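Local coordinates for aminoglycoside N(6')-acetyltransferase type 1 (Salmonella choleraesuis, PDB 2VBQ), which transfers an acetyl group from acetyl-CoA to the 6'-amino group of aminoglycoside antibiotics, conferring resistance to them, and works as a homodimer, at residues His30-Trp34 against Ser65-Met69; Phe77-Arg83 against Val95-Ile101. All blocks are in the same frame, centred on the assembly; numbering follows the deposited sequence.

Contact 1 (His30-Trp34 against Ser65-Met69)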
# COMPACT_ATOMS: atom_id res chain seq x y z
N HIS A 30 12.95 23.04 -9.18
CA HIS A 30 11.64 23.23 -8.56
C HIS A 30 11.58 22.79 -7.12
O HIS A 30 10.49 22.71 -6.55
CB HIS A 30 10.55 22.47 -9.32
CG HIS A 30 10.43 22.87 -10.75
ND1 HIS A 30 10.86 22.06 -11.78
CD2 HIS A 30 9.92 23.98 -11.32
CE1 HIS A 30 10.62 22.66 -12.93
NE2 HIS A 30 10.06 23.83 -12.68
N LEU A 31 12.73 22.45 -6.54
CA LEU A 31 12.77 21.89 -5.19
C LEU A 31 12.17 22.83 -4.15
O LEU A 31 11.42 22.38 -3.29
CB LEU A 31 14.19 21.53 -4.75
CG LEU A 31 14.77 20.15 -5.04
CD1 LEU A 31 16.24 20.13 -4.60
CD2 LEU A 31 13.97 19.05 -4.35
N GLU A 32 12.52 24.11 -4.21
CA GLU A 32 11.92 25.11 -3.26
C GLU A 32 10.42 25.34 -3.47
O GLU A 32 9.69 25.49 -2.50
CB GLU A 32 12.67 26.44 -3.30
CG GLU A 32 14.09 26.35 -2.73
CD GLU A 32 15.10 25.76 -3.70
OE1 GLU A 32 14.76 25.54 -4.90
OE2 GLU A 32 16.24 25.51 -3.26
N HIS A 33 9.96 25.38 -4.72
CA HIS A 33 8.53 25.44 -5.02
C HIS A 33 7.80 24.27 -4.35
O HIS A 33 6.77 24.46 -3.70
CB HIS A 33 8.27 25.36 -6.52
CG HIS A 33 8.70 26.56 -7.30
ND1 HIS A 33 8.59 27.85 -6.83
CD2 HIS A 33 9.19 26.66 -8.56
CE1 HIS A 33 9.03 28.69 -7.75
NE2 HIS A 33 9.39 28.00 -8.81
N TRP A 34 8.35 23.07 -4.53
CA TRP A 34 7.77 21.84 -3.99
C TRP A 34 7.75 21.79 -2.45
O TRP A 34 6.70 21.57 -1.85
CB TRP A 34 8.50 20.64 -4.58
CG TRP A 34 8.10 19.31 -4.07
CD1 TRP A 34 6.98 18.59 -4.39
CD2 TRP A 34 8.84 18.51 -3.15
NE1 TRP A 34 6.98 17.38 -3.72
CE2 TRP A 34 8.11 17.31 -2.94
CE3 TRP A 34 10.07 18.68 -2.49
CZ2 TRP A 34 8.57 16.28 -2.12
CZ3 TRP A 34 10.53 17.65 -1.64
CH2 TRP A 34 9.78 16.46 -1.47
N SER A 65 7.57 13.65 -8.60
CA SER A 65 6.65 14.68 -8.14
C SER A 65 6.46 15.69 -9.25
O SER A 65 7.29 15.81 -10.13
CB SER A 65 7.18 15.37 -6.87
OG SER A 65 7.17 14.41 -5.82
N PHE A 66 5.32 16.38 -9.21
CA PHE A 66 4.85 17.23 -10.29
C PHE A 66 4.35 18.55 -9.68
O PHE A 66 3.61 18.52 -8.68
CB PHE A 66 3.74 16.52 -11.09
CG PHE A 66 4.22 15.21 -11.71
CD1 PHE A 66 4.17 14.02 -10.99
CD2 PHE A 66 4.80 15.20 -12.98
CE1 PHE A 66 4.67 12.80 -11.54
CE2 PHE A 66 5.31 14.00 -13.54
CZ PHE A 66 5.25 12.81 -12.81
N ILE A 67 4.75 19.67 -10.29
CA ILE A 67 4.45 21.02 -9.79
C ILE A 67 3.62 21.79 -10.81
O ILE A 67 4.04 21.96 -11.95
CB ILE A 67 5.77 21.84 -9.56
CG1 ILE A 67 6.87 20.99 -8.90
CG2 ILE A 67 5.48 23.18 -8.86
CD1 ILE A 67 6.60 20.52 -7.50
N ALA A 68 2.46 22.28 -10.40
CA ALA A 68 1.63 23.12 -11.26
C ALA A 68 2.14 24.55 -11.20
O ALA A 68 2.24 25.14 -10.10
CB ALA A 68 0.19 23.04 -10.84
N MET A 69 2.50 25.10 -12.36
CA MET A 69 3.08 26.44 -12.47
C MET A 69 2.17 27.33 -13.31
O MET A 69 1.68 26.87 -14.34
CB MET A 69 4.45 26.38 -13.16
CG MET A 69 5.54 25.55 -12.48
SD MET A 69 6.08 26.18 -10.88
CE MET A 69 6.64 27.85 -11.34
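Ile67 pushes its CD1 methyl against the base of the Trp34 side chain, 3.5 Å from Trp34 CB, and meets the indole at its edge, near the ring plane. The two side chains cross at about a right angle, and further back on the same branch, Ile67 CG1 lies 4.0 Å from His30 CB. A beta-branched isoleucine suits this place because CG2, on the second branch, turns to His33 CB while CG1 and CD1 serve His30 and Trp34. Two residues further along the strand, Met69 bends at both chi2 and chi3 and brings its thioether to His33 in an oblique Met-aromatic contact, with SD 4.4 Å from the ring centroid and CE 3.7 Å from His33 NE2.

At the other end Trp34 takes its indole toward Ser65, CG lying anti to the backbone N (chi1 176°). Trp34 NE1 and Ser65 OG, 3.6 Å apart, are not bonded to each other; each is hydrogen-bonded to Asp79 OD1. Around this shell, Phe77 meets the indole with its ring nearly perpendicular, and Ile57 of helix 47-59 touches both Trp34 and Ser65. His30 is the N-cap of helix 31-41, so the contact sits at the start of that helix, its first turn packed on strand 63-70. The chemistry is therefore divided: aliphatic and sulfur contacts join helix to strand, while the buried polar groups at one end are satisfied by a carboxylate from the next strand.

Contact 2 (Phe77-Arg83 against Val95-Ile101)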
# COMPACT_ATOMS: atom_id res chain seq x y z
N PHE A 77 0.83 20.77 -6.18
CA PHE A 77 1.73 19.67 -6.48
C PHE A 77 1.08 18.32 -6.25
O PHE A 77 0.05 18.18 -5.57
CB PHE A 77 3.06 19.75 -5.67
CG PHE A 77 2.93 19.24 -4.28
CD1 PHE A 77 2.29 20.03 -3.30
CD2 PHE A 77 3.41 17.96 -3.93
CE1 PHE A 77 2.12 19.54 -2.00
CE2 PHE A 77 3.25 17.47 -2.62
CZ PHE A 77 2.62 18.26 -1.66
N ALA A 78 1.74 17.31 -6.82
CA ALA A 78 1.41 15.94 -6.52
C ALA A 78 2.69 15.12 -6.37
O ALA A 78 3.65 15.28 -7.13
CB ALA A 78 0.50 15.34 -7.64
N ASP A 79 2.68 14.23 -5.37
CA ASP A 79 3.74 13.23 -5.23
C ASP A 79 3.21 11.91 -5.77
O ASP A 79 2.08 11.55 -5.46
CB ASP A 79 4.13 13.05 -3.75
CG ASP A 79 4.86 14.26 -3.17
OD1 ASP A 79 5.39 15.08 -3.93
OD2 ASP A 79 4.93 14.38 -1.93
N ALA A 80 4.03 11.18 -6.53
CA ALA A 80 3.62 9.88 -7.08
C ALA A 80 4.73 8.84 -6.89
O ALA A 80 5.90 9.19 -6.72
CB ALA A 80 3.25 10.02 -8.54
N SER A 81 4.35 7.57 -6.87
CA SER A 81 5.31 6.49 -6.84
C SER A 81 4.89 5.40 -7.82
O SER A 81 3.73 5.35 -8.25
CB SER A 81 5.35 5.87 -5.44
OG SER A 81 4.09 5.27 -5.13
N ILE A 82 5.84 4.53 -8.14
CA ILE A 82 5.55 3.25 -8.79
C ILE A 82 5.74 2.19 -7.71
O ILE A 82 6.86 1.95 -7.22
CB ILE A 82 6.52 2.95 -9.93
CG1 ILE A 82 6.58 4.11 -10.94
CG2 ILE A 82 6.14 1.56 -10.58
CD1 ILE A 82 5.28 4.44 -11.63
N ARG A 83 4.63 1.56 -7.34
CA ARG A 83 4.63 0.63 -6.23
C ARG A 83 4.66 -0.80 -6.75
O ARG A 83 3.85 -1.17 -7.59
CB ARG A 83 3.39 0.83 -5.34
CG ARG A 83 3.42 2.07 -4.46
CD ARG A 83 2.36 1.89 -3.38
NE ARG A 83 2.07 3.06 -2.55
CZ ARG A 83 1.09 3.09 -1.64
NH1 ARG A 83 0.33 2.02 -1.44
NH2 ARG A 83 0.87 4.19 -0.92
N VAL A 95 2.06 -0.63 -9.79
CA VAL A 95 0.93 0.31 -9.81
C VAL A 95 1.49 1.73 -9.62
O VAL A 95 2.40 1.94 -8.79
CB VAL A 95 -0.12 -0.04 -8.69
CG1 VAL A 95 -1.21 1.03 -8.58
CG2 VAL A 95 -0.74 -1.40 -8.96
N VAL A 96 0.97 2.68 -10.40
CA VAL A 96 1.26 4.12 -10.18
C VAL A 96 0.36 4.69 -9.08
O VAL A 96 -0.88 4.61 -9.15
CB VAL A 96 1.27 5.01 -11.51
CG1 VAL A 96 -0.09 5.08 -12.19
CG2 VAL A 96 1.85 6.42 -11.21
N PHE A 97 0.99 5.20 -8.02
CA PHE A 97 0.25 5.54 -6.83
C PHE A 97 0.32 7.04 -6.53
O PHE A 97 1.41 7.63 -6.53
CB PHE A 97 0.70 4.72 -5.58
CG PHE A 97 -0.36 4.70 -4.50
CD1 PHE A 97 -0.49 5.76 -3.59
CD2 PHE A 97 -1.28 3.65 -4.45
CE1 PHE A 97 -1.51 5.76 -2.63
CE2 PHE A 97 -2.30 3.65 -3.49
CZ PHE A 97 -2.39 4.70 -2.58
N LEU A 98 -0.85 7.64 -6.31
CA LEU A 98 -0.94 9.06 -5.92
C LEU A 98 -0.63 9.18 -4.41
O LEU A 98 -1.49 8.90 -3.57
CB LEU A 98 -2.32 9.65 -6.29
CG LEU A 98 -2.53 11.18 -6.11
CD1 LEU A 98 -1.62 11.97 -7.08
CD2 LEU A 98 -3.98 11.59 -6.30
N GLU A 99 0.60 9.59 -4.09
CA GLU A 99 1.08 9.61 -2.70
C GLU A 99 0.66 10.87 -1.95
O GLU A 99 0.53 10.86 -0.72
CB GLU A 99 2.62 9.41 -2.64
CG GLU A 99 3.15 8.07 -3.23
CD GLU A 99 2.83 6.81 -2.38
OE1 GLU A 99 2.12 6.91 -1.35
OE2 GLU A 99 3.28 5.71 -2.76
N GLY A 100 0.42 11.95 -2.68
CA GLY A 100 -0.03 13.23 -2.08
C GLY A 100 -0.47 14.20 -3.16
O GLY A 100 0.09 14.20 -4.25
N ILE A 101 -1.47 15.02 -2.87
CA ILE A 101 -1.91 16.04 -3.79
C ILE A 101 -2.47 17.23 -3.01
O ILE A 101 -3.22 17.06 -2.03
CB ILE A 101 -2.90 15.50 -4.87
CG1 ILE A 101 -3.06 16.51 -6.02
CG2 ILE A 101 -4.26 15.10 -4.21
CD1 ILE A 101 -3.53 15.93 -7.32
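Strands 73-83 and 95-103 form an antiparallel beta hairpin of the GNAT fold, interrupted by a classic beta bulge: Glu99 and Gly100 both face Asp79, whose O accepts from both their backbone nitrogens. On one face of the sheet the small Ala78 makes room for larger neighbours, Leu98 CD1 at 4.0 Å and Ile101 CG1 at 4.1 Å from its CB, and further along Ile82 CD1 rests on Val96 CG2. Helix 112-126 covers this apolar side.

The other face carries a layered cluster of charged and aromatic groups. The extended Arg83 lays its guanidinium flat on the Phe97 ring, planes 10° apart and CZ 3.5 Å from the ring centroid, a cation-pi stack. The guanidinium edge is left to Glu99, which bends at chi2 to fold back along the strand and present both carboxylate oxygens. Ser81 is small enough to fit beside this carboxylate. At the bulge, Glu99 O and Ile101 N bond the bisubstrate inhibitor, while Tyr86 of the second subunit packs on Glu99. Glu99 OE2 takes two donors, Ser81 OG at 2.5 Å on its anti side and Arg83 NE at 2.9 Å on its syn side, while Arg83 NH2 reaches Glu99 OE1.

How the contacts relate
From the N terminus, contact 1 closes first: the chain leaves helix 31-41, passes through helix 47-59 and returns in strand 63-70, a loop of 30 intervening residues. Contact 2 then closes a shorter loop of 11 residues, joining strand 73-83 to strand 95-103. The two are in series, neither nested nor crossed, with centres about 14 Å apart. Strands 63-70 and 73-83 are neighbours in one sheet, so contact 1 fastens a helix to that sheet and contact 2 extends it toward the inhibitor. Asp79 joins them directly through its OD1, while its OD2 forms a salt bridge with Arg38 of helix 31-41, a second tie between that helix and the hairpin.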